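Local coordinates for DUF1254 domain-containing protein (Vibrio parahaemolyticus, PDB 3U07) that is of unknown function but combines DUF1254 and DUF1214 family regions and, carrying a signal sequence, is probably exported from the cytoplasm, at residues Asp32-Gly37 and Lys265-Leu270; Tyr36-Asp41 and Ile297-Thr302; Lys362-Arg367 and Ala389-Arg394. The protein carries 2 engineered substitutions. One frame throughout, in Å; residues are numbered along the deposited sequence.

Contact 1: Asp32-Gly37 and Lys265-Leu270; sequences DAYIYG and KGMEHL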
ATOM      1  N   ASP A  32     -14.778  -5.854 -19.902  1.00 23.75           N
ATOM      2  CA  ASP A  32     -14.342  -4.554 -19.424  1.00 26.17           C
ATOM      3  C   ASP A  32     -15.084  -4.188 -18.140  1.00 26.35           C
ATOM      4  O   ASP A  32     -14.510  -3.583 -17.244  1.00 25.92           O
ATOM      5  CB  ASP A  32     -14.571  -3.481 -20.492  1.00 30.97           C
ATOM      6  CG  ASP A  32     -13.700  -3.685 -21.721  1.00 37.17           C
ATOM      7  OD1 ASP A  32     -12.585  -4.230 -21.582  1.00 33.34           O
ATOM      8  OD2 ASP A  32     -14.124  -3.287 -22.824  1.00 41.55           O
ATOM      9  N   ALA A  33     -16.358  -4.561 -18.049  1.00 26.37           N
ATOM     10  CA  ALA A  33     -17.146  -4.261 -16.855  1.00 21.63           C
ATOM     11  C   ALA A  33     -16.512  -4.930 -15.644  1.00 15.30           C
ATOM     12  O   ALA A  33     -16.342  -4.307 -14.601  1.00 17.46           O
ATOM     13  CB  ALA A  33     -18.590  -4.745 -17.030  1.00 26.13           C
ATOM     14  N   TYR A  34     -16.149  -6.203 -15.782  1.00 17.32           N
ATOM     15  CA  TYR A  34     -15.531  -6.897 -14.671  1.00 16.87           C
ATOM     16  C   TYR A  34     -14.170  -6.290 -14.316  1.00 17.70           C
ATOM     17  O   TYR A  34     -13.835  -6.159 -13.138  1.00 20.93           O
ATOM     18  CB  TYR A  34     -15.340  -8.383 -14.977  1.00 18.77           C
ATOM     19  CG  TYR A  34     -14.569  -9.084 -13.883  1.00 21.39           C
ATOM     20  CD1 TYR A  34     -15.186  -9.434 -12.682  1.00 18.31           C
ATOM     21  CD2 TYR A  34     -13.203  -9.325 -14.015  1.00 22.85           C
ATOM     22  CE1 TYR A  34     -14.456 -10.004 -11.637  1.00 22.13           C
ATOM     23  CE2 TYR A  34     -12.466  -9.895 -12.973  1.00 20.01           C
ATOM     24  CZ  TYR A  34     -13.098 -10.229 -11.793  1.00 22.95           C
ATOM     25  OH  TYR A  34     -12.366 -10.796 -10.775  1.00 20.36           O
ATOM     26  N   ILE A  35     -13.382  -5.930 -15.326  1.00 18.10           N
ATOM     27  CA  ILE A  35     -12.067  -5.355 -15.068  1.00 22.45           C
ATOM     28  C   ILE A  35     -12.190  -4.032 -14.304  1.00 22.20           C
ATOM     29  O   ILE A  35     -11.358  -3.734 -13.446  1.00 20.61           O
ATOM     30  CB  ILE A  35     -11.263  -5.201 -16.385  1.00 23.69           C
ATOM     31  CG1 ILE A  35     -10.810  -6.593 -16.859  1.00 26.80           C
ATOM     32  CG2 ILE A  35     -10.033  -4.316 -16.163  1.00 18.17           C
ATOM     33  CD1 ILE A  35     -10.257  -6.627 -18.272  1.00 29.19           C
ATOM     34  N   TYR A  36     -13.225  -3.247 -14.596  1.00 22.62           N
ATOM     35  CA  TYR A  36     -13.448  -1.996 -13.862  1.00 21.34           C
ATOM     36  C   TYR A  36     -13.824  -2.353 -12.418  1.00 22.60           C
ATOM     37  O   TYR A  36     -13.316  -1.761 -11.462  1.00 23.68           O
ATOM     38  CB  TYR A  36     -14.597  -1.187 -14.482  1.00 20.01           C
ATOM     39  CG  TYR A  36     -15.312  -0.286 -13.488  1.00 22.27           C
ATOM     40  CD1 TYR A  36     -14.770   0.943 -13.098  1.00 21.13           C
ATOM     41  CD2 TYR A  36     -16.501  -0.698 -12.886  1.00 16.50           C
ATOM     42  CE1 TYR A  36     -15.394   1.736 -12.125  1.00 20.85           C
ATOM     43  CE2 TYR A  36     -17.136   0.087 -11.913  1.00 14.36           C
ATOM     44  CZ  TYR A  36     -16.576   1.297 -11.537  1.00 22.57           C
ATOM     45  OH  TYR A  36     -17.199   2.046 -10.561  1.00 21.97           O
ATOM     46  N   GLY A  37     -14.701  -3.344 -12.270  1.00 18.35           N
ATOM     47  CA  GLY A  37     -15.152  -3.750 -10.946  1.00 14.35           C
ATOM     48  C   GLY A  37     -14.141  -4.499 -10.102  1.00 19.16           C
ATOM     49  O   GLY A  37     -14.228  -4.499  -8.868  1.00 15.66           O
ATOM     50  N   LYS A 265     -13.113 -14.086 -18.694  1.00 32.06           N
ATOM     51  CA  LYS A 265     -12.218 -13.438 -19.651  1.00 30.86           C
ATOM     52  C   LYS A 265     -11.434 -12.308 -18.982  1.00 31.99           C
ATOM     53  O   LYS A 265     -10.248 -12.110 -19.253  1.00 26.63           O
ATOM     54  CB  LYS A 265     -13.004 -12.887 -20.845  1.00 40.89           C
ATOM     55  CG  LYS A 265     -13.506 -13.952 -21.815  1.00 53.95           C
ATOM     56  CD  LYS A 265     -14.222 -13.327 -23.013  1.00 64.83           C
ATOM     57  CE  LYS A 265     -13.372 -13.379 -24.278  1.00 73.45           C
ATOM     58  NZ  LYS A 265     -12.015 -12.799 -24.073  1.00 78.66           N
ATOM     59  N   GLY A 266     -12.103 -11.569 -18.103  1.00 34.13           N
ATOM     60  CA  GLY A 266     -11.450 -10.475 -17.406  1.00 30.71           C
ATOM     61  C   GLY A 266     -10.212 -10.924 -16.652  1.00 24.63           C
ATOM     62  O   GLY A 266      -9.139 -10.337 -16.818  1.00 25.79           O
HETATM   63  N   MSE A 267     -10.356 -11.958 -15.820  1.00 29.38           N
HETATM   64  CA  MSE A 267      -9.233 -12.482 -15.044  1.00 27.50           C
HETATM   65  C   MSE A 267      -8.121 -12.996 -15.955  1.00 33.04           C
HETATM   66  O   MSE A 267      -6.944 -12.747 -15.697  1.00 28.28           O
HETATM   67  CB  MSE A 267      -9.677 -13.618 -14.116  1.00 24.94           C
HETATM   68  CG  MSE A 267     -10.200 -13.176 -12.757  1.00 38.00           C
HETATM   69 SE   MSE A 267      -9.007 -11.955 -11.805  1.00 45.56          SE
HETATM   70  CE  MSE A 267      -7.452 -13.090 -11.600  1.00 33.30           C
ATOM     71  N   GLU A 268      -8.491 -13.725 -17.007  1.00 31.70           N
ATOM     72  CA  GLU A 268      -7.496 -14.246 -17.942  1.00 29.49           C
ATOM     73  C   GLU A 268      -6.652 -13.079 -18.434  1.00 31.87           C
ATOM     74  O   GLU A 268      -5.427 -13.118 -18.380  1.00 34.48           O
ATOM     75  CB  GLU A 268      -8.174 -14.931 -19.137  1.00 28.43           C
ATOM     76  CG  GLU A 268      -8.816 -16.271 -18.813  1.00 36.35           C
ATOM     77  CD  GLU A 268      -9.604 -16.854 -19.981  1.00 44.65           C
ATOM     78  OE1 GLU A 268     -10.248 -17.903 -19.789  1.00 44.71           O
ATOM     79  OE2 GLU A 268      -9.584 -16.271 -21.088  1.00 44.66           O
ATOM     80  N   HIS A 269      -7.327 -12.034 -18.902  1.00 34.80           N
ATOM     81  CA  HIS A 269      -6.659 -10.842 -19.402  1.00 30.29           C
ATOM     82  C   HIS A 269      -5.695 -10.251 -18.372  1.00 32.43           C
ATOM     83  O   HIS A 269      -4.580  -9.856 -18.715  1.00 29.67           O
ATOM     84  CB  HIS A 269      -7.695  -9.789 -19.787  1.00 30.26           C
ATOM     85  CG  HIS A 269      -7.097  -8.505 -20.266  1.00 38.21           C
ATOM     86  ND1 HIS A 269      -6.550  -8.362 -21.523  1.00 47.51           N
ATOM     87  CD2 HIS A 269      -6.936  -7.312 -19.646  1.00 36.94           C
ATOM     88  CE1 HIS A 269      -6.080  -7.134 -21.657  1.00 50.42           C
ATOM     89  NE2 HIS A 269      -6.300  -6.477 -20.533  1.00 40.26           N
ATOM     90  N   LEU A 270      -6.121 -10.186 -17.115  1.00 33.65           N
ATOM     91  CA  LEU A 270      -5.273  -9.628 -16.065  1.00 33.50           C
ATOM     92  C   LEU A 270      -4.033 -10.472 -15.800  1.00 34.81           C
ATOM     93  O   LEU A 270      -2.952  -9.940 -15.535  1.00 35.22           O
ATOM     94  CB  LEU A 270      -6.054  -9.463 -14.760  1.00 28.90           C
ATOM     95  CG  LEU A 270      -7.169  -8.416 -14.716  1.00 30.80           C
ATOM     96  CD1 LEU A 270      -7.597  -8.232 -13.267  1.00 36.79           C
ATOM     97  CD2 LEU A 270      -6.690  -7.090 -15.293  1.00 23.02           C
TER
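Tyr34 and Ile35 close on the bare backbone of Gly266, and this is where the two backbones come nearest. The CA atoms of Ile35 and Gly266 are 5.7 Å apart, and the glycine has no side chain to hold the neighbours off. Tyr34 brings CD2 to 4.0 Å from Gly266 CA, approaching obliquely. The CG1 branch of Ile35 reaches the same Gly266 CA from a neighbouring direction. With CG1 placed anti to the carbonyl carbon (chi1 -73°), the Ile35 chain runs on to CD1, which ends 3.7 Å from His269 CD2 with the two side chains about perpendicular. The CG2 branch of Ile35 goes a different way and meets Leu270 CD2 more loosely, at 4.4 Å.

The motif is a glycine-mediated helix crossing: helix 26-52 and helix 253-273 cross at -65°, with an axial separation of 8.7 Å over these segments. Hydrophobic contact holds them here, with no hydrogen bond from one segment to the other. Helix 295-305 adjoins the buried side, where Ile35 touches Arg295 and Asp296, and Leu270 touches Ala299 and Glu300.

The margin, by Met267 and His269, is only partly buried, though its contacts are as close. Met267, present as selenomethionine, bends at chi2 and chi3 and brings SE to the edge of the Tyr34 ring, 5.4 Å from the ring centroid, in a Met-aromatic contact. Its CG approaches Tyr34 CE2 to 4.0 Å, and SE lies 3.7 Å from Tyr34 OH. Trp215 meets the same tyrosine ring edge-to-face. His269 offers Ile35 a ring carbon while its NE2 hydrogen-bonds to Asp296. Beyond it Lys265 reaches back to Val27, with a weak, long ion pair to Glu31, and Glu268 is exposed to solvent.

Contact 2: Tyr36-Asp41 and Ile297-Thr302; sequences YGYSID and IFAEGT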
ATOM      1  N   TYR A  36     -13.225  -3.247 -14.596  1.00 22.62           N
ATOM      2  CA  TYR A  36     -13.448  -1.996 -13.862  1.00 21.34           C
ATOM      3  C   TYR A  36     -13.824  -2.353 -12.418  1.00 22.60           C
ATOM      4  O   TYR A  36     -13.316  -1.761 -11.462  1.00 23.68           O
ATOM      5  CB  TYR A  36     -14.597  -1.187 -14.482  1.00 20.01           C
ATOM      6  CG  TYR A  36     -15.312  -0.286 -13.488  1.00 22.27           C
ATOM      7  CD1 TYR A  36     -14.770   0.943 -13.098  1.00 21.13           C
ATOM      8  CD2 TYR A  36     -16.501  -0.698 -12.886  1.00 16.50           C
ATOM      9  CE1 TYR A  36     -15.394   1.736 -12.125  1.00 20.85           C
ATOM     10  CE2 TYR A  36     -17.136   0.087 -11.913  1.00 14.36           C
ATOM     11  CZ  TYR A  36     -16.576   1.297 -11.537  1.00 22.57           C
ATOM     12  OH  TYR A  36     -17.199   2.046 -10.561  1.00 21.97           O
ATOM     13  N   GLY A  37     -14.701  -3.344 -12.270  1.00 18.35           N
ATOM     14  CA  GLY A  37     -15.152  -3.750 -10.946  1.00 14.35           C
ATOM     15  C   GLY A  37     -14.141  -4.499 -10.102  1.00 19.16           C
ATOM     16  O   GLY A  37     -14.228  -4.499  -8.868  1.00 15.66           O
ATOM     17  N   TYR A  38     -13.171  -5.119 -10.767  1.00 20.76           N
ATOM     18  CA  TYR A  38     -12.131  -5.899 -10.092  1.00 20.13           C
ATOM     19  C   TYR A  38     -11.494  -5.219  -8.883  1.00 20.66           C
ATOM     20  O   TYR A  38     -11.440  -5.797  -7.795  1.00 22.12           O
ATOM     21  CB  TYR A  38     -11.027  -6.265 -11.090  1.00 23.77           C
ATOM     22  CG  TYR A  38      -9.858  -7.004 -10.474  1.00 20.16           C
ATOM     23  CD1 TYR A  38      -9.906  -8.383 -10.262  1.00 20.02           C
ATOM     24  CD2 TYR A  38      -8.704  -6.319 -10.097  1.00 24.67           C
ATOM     25  CE1 TYR A  38      -8.827  -9.064  -9.690  1.00 23.69           C
ATOM     26  CE2 TYR A  38      -7.622  -6.988  -9.525  1.00 21.61           C
ATOM     27  CZ  TYR A  38      -7.690  -8.357  -9.324  1.00 23.99           C
ATOM     28  OH  TYR A  38      -6.617  -9.012  -8.761  1.00 26.13           O
ATOM     29  N   SER A  39     -10.999  -4.002  -9.071  1.00 15.30           N
ATOM     30  CA  SER A  39     -10.347  -3.291  -7.972  1.00 19.13           C
ATOM     31  C   SER A  39     -11.279  -3.115  -6.773  1.00 19.11           C
ATOM     32  O   SER A  39     -10.870  -3.291  -5.628  1.00 21.36           O
ATOM     33  CB  SER A  39      -9.833  -1.929  -8.449  1.00 17.97           C
ATOM     34  OG  SER A  39      -8.853  -2.087  -9.462  1.00 20.60           O
ATOM     35  N   ILE A  40     -12.532  -2.772  -7.037  1.00 21.68           N
ATOM     36  CA  ILE A  40     -13.507  -2.596  -5.965  1.00 17.69           C
ATOM     37  C   ILE A  40     -13.828  -3.950  -5.329  1.00 18.28           C
ATOM     38  O   ILE A  40     -13.863  -4.082  -4.109  1.00 17.14           O
ATOM     39  CB  ILE A  40     -14.811  -1.976  -6.501  1.00 13.96           C
ATOM     40  CG1 ILE A  40     -14.534  -0.555  -7.007  1.00 21.83           C
ATOM     41  CG2 ILE A  40     -15.865  -1.943  -5.395  1.00 13.08           C
ATOM     42  CD1 ILE A  40     -15.604   0.002  -7.923  1.00 20.37           C
ATOM     43  N   ASP A  41     -14.040  -4.962  -6.161  1.00 15.75           N
ATOM     44  CA  ASP A  41     -14.369  -6.282  -5.646  1.00 17.49           C
ATOM     45  C   ASP A  41     -13.274  -6.837  -4.746  1.00 22.87           C
ATOM     46  O   ASP A  41     -13.553  -7.323  -3.650  1.00 19.91           O
ATOM     47  CB  ASP A  41     -14.645  -7.254  -6.802  1.00 20.48           C
ATOM     48  CG  ASP A  41     -15.342  -8.524  -6.336  1.00 28.17           C
ATOM     49  OD1 ASP A  41     -16.246  -8.411  -5.485  1.00 28.54           O
ATOM     50  OD2 ASP A  41     -15.000  -9.628  -6.815  1.00 28.48           O
ATOM     51  N   ILE A 297      -4.896  -1.681 -16.655  1.00 26.63           N
ATOM     52  CA  ILE A 297      -3.616  -1.311 -16.062  1.00 23.94           C
ATOM     53  C   ILE A 297      -3.833  -0.897 -14.596  1.00 22.16           C
ATOM     54  O   ILE A 297      -3.067  -1.293 -13.716  1.00 21.81           O
ATOM     55  CB  ILE A 297      -2.937  -0.167 -16.858  1.00 28.86           C
ATOM     56  CG1 ILE A 297      -2.727  -0.617 -18.310  1.00 33.68           C
ATOM     57  CG2 ILE A 297      -1.587   0.188 -16.220  1.00 26.42           C
ATOM     58  CD1 ILE A 297      -2.156   0.443 -19.218  1.00 35.49           C
ATOM     59  N   PHE A 298      -4.879  -0.118 -14.325  1.00 18.25           N
ATOM     60  CA  PHE A 298      -5.168   0.297 -12.952  1.00 16.99           C
ATOM     61  C   PHE A 298      -5.382  -0.955 -12.099  1.00 18.06           C
ATOM     62  O   PHE A 298      -4.901  -1.052 -10.964  1.00 17.54           O
ATOM     63  CB  PHE A 298      -6.435   1.159 -12.907  1.00 19.67           C
ATOM     64  CG  PHE A 298      -6.824   1.594 -11.518  1.00 22.23           C
ATOM     65  CD1 PHE A 298      -6.166   2.650 -10.894  1.00 19.13           C
ATOM     66  CD2 PHE A 298      -7.841   0.935 -10.826  1.00 28.68           C
ATOM     67  CE1 PHE A 298      -6.512   3.044  -9.602  1.00 17.12           C
ATOM     68  CE2 PHE A 298      -8.195   1.322  -9.528  1.00 28.20           C
ATOM     69  CZ  PHE A 298      -7.527   2.381  -8.918  1.00 18.12           C
ATOM     70  N   ALA A 299      -6.108  -1.915 -12.665  1.00 16.01           N
ATOM     71  CA  ALA A 299      -6.403  -3.174 -11.989  1.00 20.09           C
ATOM     72  C   ALA A 299      -5.140  -3.956 -11.614  1.00 22.93           C
ATOM     73  O   ALA A 299      -5.126  -4.668 -10.606  1.00 21.18           O
ATOM     74  CB  ALA A 299      -7.305  -4.040 -12.876  1.00 13.92           C
ATOM     75  N   GLU A 300      -4.083  -3.841 -12.417  1.00 23.07           N
ATOM     76  CA  GLU A 300      -2.852  -4.566 -12.100  1.00 26.21           C
ATOM     77  C   GLU A 300      -2.250  -4.035 -10.799  1.00 25.48           C
ATOM     78  O   GLU A 300      -1.440  -4.708 -10.153  1.00 26.68           O
ATOM     79  CB  GLU A 300      -1.830  -4.448 -13.243  1.00 29.72           C
ATOM     80  CG  GLU A 300      -2.210  -5.175 -14.550  1.00 29.10           C
ATOM     81  CD  GLU A 300      -2.292  -6.699 -14.408  1.00 29.83           C
ATOM     82  OE1 GLU A 300      -1.783  -7.252 -13.411  1.00 26.24           O
ATOM     83  OE2 GLU A 300      -2.861  -7.348 -15.313  1.00 24.54           O
ATOM     84  N   GLY A 301      -2.645  -2.825 -10.413  1.00 21.78           N
ATOM     85  CA  GLY A 301      -2.141  -2.254  -9.175  1.00 21.09           C
ATOM     86  C   GLY A 301      -2.570  -3.135  -8.019  1.00 25.02           C
ATOM     87  O   GLY A 301      -1.801  -3.381  -7.089  1.00 20.74           O
ATOM     88  N   THR A 302      -3.808  -3.616  -8.085  1.00 15.75           N
ATOM     89  CA  THR A 302      -4.355  -4.488  -7.052  1.00 18.98           C
ATOM     90  C   THR A 302      -3.804  -5.911  -7.220  1.00 21.33           C
ATOM     91  O   THR A 302      -3.471  -6.589  -6.242  1.00 22.46           O
ATOM     92  CB  THR A 302      -5.907  -4.548  -7.138  1.00 23.52           C
ATOM     93  OG1 THR A 302      -6.468  -3.331  -6.628  1.00 20.33           O
ATOM     94  CG2 THR A 302      -6.445  -5.726  -6.338  1.00 21.73           C
TER
HETATM   95  O   HOH W   1      -8.249  -3.609  -4.653  1.00 18.71           O
HETATM   96  O   HOH W   2      -6.257  -1.508  -8.654  1.00 19.39           O
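Two helical segments run side by side with their N-to-C directions only 22° apart, 8.7 Å between axes, and Ser39 and Ala299 are the closest backbone pair, their CA atoms 5.6 Å apart. Small side chains permit this approach. Ser39 points into the interface and sets OG 3.5 Å from Phe298 CD2, obliquely to a ring that also meets Tyr119 and makes a cation-pi contact with Arg295. The preceding residue, Tyr38, extends its ring across the groove because CG lies anti to the backbone N (chi1 176°). Its CD2 packs on Ala299 CB at 3.9 Å, while CE2 reaches Thr302 CG2 at 3.6 Å. The methyl of Thr302 thus serves the tyrosine, and its hydroxyl faces the serine.

The two hydroxyls stand too far apart to bond directly, and two waters bridge the helices instead. One water joins Ser39 OG, Phe298 O and Thr302 OG1, lying 2.7 Å from Phe298 O, to which it donates. A second links Ser39 O to Thr302 OG1. Helix 253-273 flanks Tyr38 through Met267 and Leu270.

Ser39 OG, Ser39 O, Phe298 O and Thr302 OG1 thus all find hydrogen-bonding partners in the two waters, which suggests that ordered water is part of the joint between helix 26-52 and helix 295-305.

Contact 3: Lys362-Arg367 and Ala389-Arg394; sequences KNDLNR and ANEKGR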
ATOM      1  N   LYS A 362      16.878 -15.492  10.390  1.00 55.89           N
ATOM      2  CA  LYS A 362      17.599 -15.432  11.648  1.00 56.68           C
ATOM      3  C   LYS A 362      19.106 -15.405  11.450  1.00 49.05           C
ATOM      4  O   LYS A 362      19.648 -16.111  10.603  1.00 53.42           O
ATOM      5  CB  LYS A 362      17.228 -16.641  12.515  1.00 62.43           C
ATOM      6  CG  LYS A 362      18.034 -16.769  13.800  1.00 67.18           C
ATOM      7  CD  LYS A 362      17.593 -17.975  14.609  1.00 75.67           C
ATOM      8  CE  LYS A 362      17.292 -17.575  16.042  1.00 83.17           C
ATOM      9  NZ  LYS A 362      16.246 -16.514  16.096  1.00 84.68           N
ATOM     10  N   ASN A 363      19.773 -14.561  12.226  1.00 42.37           N
ATOM     11  CA  ASN A 363      21.223 -14.460  12.202  1.00 45.13           C
ATOM     12  C   ASN A 363      21.622 -13.901  13.564  1.00 47.92           C
ATOM     13  O   ASN A 363      20.799 -13.295  14.251  1.00 57.44           O
ATOM     14  CB  ASN A 363      21.714 -13.591  11.029  1.00 45.92           C
ATOM     15  CG  ASN A 363      21.245 -12.154  11.104  1.00 50.66           C
ATOM     16  OD1 ASN A 363      21.817 -11.336  11.826  1.00 48.99           O
ATOM     17  ND2 ASN A 363      20.199 -11.835  10.345  1.00 52.16           N
ATOM     18  N   ASP A 364      22.862 -14.130  13.974  1.00 54.14           N
ATOM     19  CA  ASP A 364      23.311 -13.679  15.286  1.00 57.16           C
ATOM     20  C   ASP A 364      23.245 -12.183  15.542  1.00 59.95           C
ATOM     21  O   ASP A 364      22.931 -11.759  16.652  1.00 62.87           O
ATOM     22  CB  ASP A 364      24.728 -14.186  15.561  1.00 54.86           C
ATOM     23  CG  ASP A 364      24.790 -15.695  15.671  1.00 60.32           C
ATOM     24  OD1 ASP A 364      23.797 -16.289  16.143  1.00 61.89           O
ATOM     25  OD2 ASP A 364      25.828 -16.283  15.302  1.00 61.42           O
ATOM     26  N   LEU A 365      23.539 -11.389  14.522  1.00 59.19           N
ATOM     27  CA  LEU A 365      23.512  -9.934  14.652  1.00 54.71           C
ATOM     28  C   LEU A 365      22.096  -9.371  14.646  1.00 57.85           C
ATOM     29  O   LEU A 365      21.878  -8.212  15.001  1.00 62.42           O
ATOM     30  CB  LEU A 365      24.313  -9.294  13.514  1.00 50.59           C
ATOM     31  CG  LEU A 365      25.832  -9.165  13.643  1.00 52.51           C
ATOM     32  CD1 LEU A 365      26.433 -10.425  14.233  1.00 59.65           C
ATOM     33  CD2 LEU A 365      26.418  -8.870  12.274  1.00 45.72           C
ATOM     34  N   ASN A 366      21.136 -10.198  14.252  1.00 59.90           N
ATOM     35  CA  ASN A 366      19.750  -9.766  14.169  1.00 64.94           C
ATOM     36  C   ASN A 366      19.728  -8.519  13.288  1.00 60.79           C
ATOM     37  O   ASN A 366      19.056  -7.530  13.583  1.00 59.87           O
ATOM     38  CB  ASN A 366      19.195  -9.456  15.560  1.00 69.93           C
ATOM     39  CG  ASN A 366      17.821 -10.058  15.779  1.00 76.54           C
ATOM     40  OD1 ASN A 366      16.872  -9.751  15.055  1.00 76.35           O
ATOM     41  ND2 ASN A 366      17.709 -10.929  16.777  1.00 79.28           N
ATOM     42  N   ARG A 367      20.500  -8.592  12.210  1.00 57.07           N
ATOM     43  CA  ARG A 367      20.627  -7.528  11.226  1.00 51.48           C
ATOM     44  C   ARG A 367      20.054  -8.087   9.933  1.00 49.22           C
ATOM     45  O   ARG A 367      20.543  -9.090   9.412  1.00 54.26           O
ATOM     46  CB  ARG A 367      22.099  -7.168  11.036  1.00 48.65           C
ATOM     47  CG  ARG A 367      22.355  -6.192   9.908  1.00 48.57           C
ATOM     48  CD  ARG A 367      23.822  -5.825   9.832  1.00 46.76           C
ATOM     49  NE  ARG A 367      24.275  -5.193  11.064  1.00 47.18           N
ATOM     50  CZ  ARG A 367      25.505  -4.733  11.260  1.00 47.79           C
ATOM     51  NH1 ARG A 367      26.414  -4.838  10.301  1.00 48.81           N
ATOM     52  NH2 ARG A 367      25.827  -4.169  12.415  1.00 50.29           N
ATOM     53  N   ALA A 389      27.149 -15.552   5.107  1.00 38.37           N
ATOM     54  CA  ALA A 389      26.487 -16.272   6.189  1.00 38.75           C
ATOM     55  C   ALA A 389      27.484 -16.295   7.349  1.00 41.88           C
ATOM     56  O   ALA A 389      27.133 -16.593   8.493  1.00 52.02           O
ATOM     57  CB  ALA A 389      26.144 -17.690   5.752  1.00 34.49           C
ATOM     58  N   ASN A 390      28.735 -15.971   7.037  1.00 35.88           N
ATOM     59  CA  ASN A 390      29.788 -15.930   8.038  1.00 39.26           C
ATOM     60  C   ASN A 390      29.826 -14.542   8.666  1.00 38.61           C
ATOM     61  O   ASN A 390      30.458 -13.627   8.137  1.00 44.16           O
ATOM     62  CB  ASN A 390      31.143 -16.243   7.406  1.00 47.61           C
ATOM     63  CG  ASN A 390      32.291 -16.048   8.374  1.00 56.22           C
ATOM     64  OD1 ASN A 390      32.172 -16.353   9.561  1.00 54.37           O
ATOM     65  ND2 ASN A 390      33.413 -15.551   7.871  1.00 62.40           N
ATOM     66  N   GLU A 391      29.152 -14.396   9.800  1.00 42.40           N
ATOM     67  CA  GLU A 391      29.096 -13.118  10.497  1.00 51.46           C
ATOM     68  C   GLU A 391      30.110 -12.974  11.629  1.00 62.92           C
ATOM     69  O   GLU A 391      30.001 -12.067  12.453  1.00 66.27           O
ATOM     70  CB  GLU A 391      27.680 -12.883  11.030  1.00 49.72           C
ATOM     71  CG  GLU A 391      26.927 -14.148  11.397  1.00 55.68           C
ATOM     72  CD  GLU A 391      25.546 -13.862  11.959  1.00 66.18           C
ATOM     73  OE1 GLU A 391      24.815 -14.830  12.261  1.00 67.93           O
ATOM     74  OE2 GLU A 391      25.192 -12.671  12.101  1.00 66.45           O
ATOM     75  N   LYS A 392      31.104 -13.858  11.657  1.00 68.23           N
ATOM     76  CA  LYS A 392      32.134 -13.818  12.690  1.00 68.57           C
ATOM     77  C   LYS A 392      33.048 -12.606  12.511  1.00 64.01           C
ATOM     78  O   LYS A 392      33.765 -12.504  11.516  1.00 60.39           O
ATOM     79  CB  LYS A 392      32.961 -15.112  12.655  1.00 74.57           C
ATOM     80  CG  LYS A 392      32.112 -16.374  12.804  1.00 82.49           C
ATOM     81  CD  LYS A 392      32.934 -17.661  12.924  1.00 89.68           C
ATOM     82  CE  LYS A 392      33.225 -18.315  11.574  1.00 89.74           C
ATOM     83  NZ  LYS A 392      34.556 -17.953  11.011  1.00 89.37           N
ATOM     84  N   GLY A 393      32.998 -11.685  13.473  1.00 61.82           N
ATOM     85  CA  GLY A 393      33.827 -10.490  13.425  1.00 64.54           C
ATOM     86  C   GLY A 393      33.290  -9.355  12.572  1.00 68.05           C
ATOM     87  O   GLY A 393      34.053  -8.505  12.114  1.00 65.38           O
ATOM     88  N   ARG A 394      31.975  -9.325  12.372  1.00 69.77           N
ATOM     89  CA  ARG A 394      31.349  -8.291  11.550  1.00 65.58           C
ATOM     90  C   ARG A 394      30.465  -7.327  12.340  1.00 68.28           C
ATOM     91  O   ARG A 394      30.001  -6.327  11.794  1.00 74.99           O
ATOM     92  CB  ARG A 394      30.507  -8.939  10.453  1.00 57.05           C
ATOM     93  CG  ARG A 394      31.227  -9.992   9.635  1.00 50.69           C
ATOM     94  CD  ARG A 394      32.093  -9.392   8.553  1.00 47.18           C
ATOM     95  NE  ARG A 394      32.455 -10.415   7.575  1.00 54.82           N
ATOM     96  CZ  ARG A 394      33.075 -10.173   6.425  1.00 61.45           C
ATOM     97  NH1 ARG A 394      33.413  -8.933   6.096  1.00 61.47           N
ATOM     98  NH2 ARG A 394      33.354 -11.175   5.600  1.00 64.14           N
TER
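A surface contact between two turns, in which Glu391 grips the backbone around Asp364 and Leu365, ties the loop after strand 347-354 to the loop after strand 382-388, within the DUF1214 family region. Residues Asn363 to Asn366 form a type I turn, Glu391 to Arg394 a type II turn. The Glu391 chain, extended beyond CG, presents its carboxylate end-on to the first turn. OE1 accepts Asp364 N at 2.7 Å, and OE2 accepts Leu365 N at 3.2 Å, both on the syn side. The second donor stands further from the carboxylate plane, by 30°. The Leu365 chain runs antiparallel alongside that of Glu391, with Leu365 CD1 3.3 Å from Glu391 OE2. The turn is itself braced by Asn363, whose OD1 takes the N-H of Arg367 on an in-plane lone pair. Arg367 NH1 goes on to the carbonyls of Asp397 and Phe400.

The Asp364 carboxylate probably works against this grip: its OD2 lies 3.5 Å from Glu391 OE1, with the two planes almost parallel. Two backbone N-H groups probably offset part of that repulsion, although the carboxylate pair may still raise the proton affinity of one or the other acid.

From the N terminus, helix 26-52 supplies the first half of both contact 1 and contact 2, which share Tyr36 and Gly37. Contact 1 closes when the chain returns as helix 253-273, contact 2 slightly later with helix 295-305; their centres are about 8 Å apart. The two long loops therefore share their start, both spanning the first pair of four-stranded sheets, and contact 1 closes while the loop of contact 2 is still open, so that the three helices join into one cluster. Contact 3 opens only after both have closed. It is a short loop enclosing strands 369-371 and 382-388, about 42 Å from contact 2 between centres, joining loops of two sheets on the opposite side of the chain's centre.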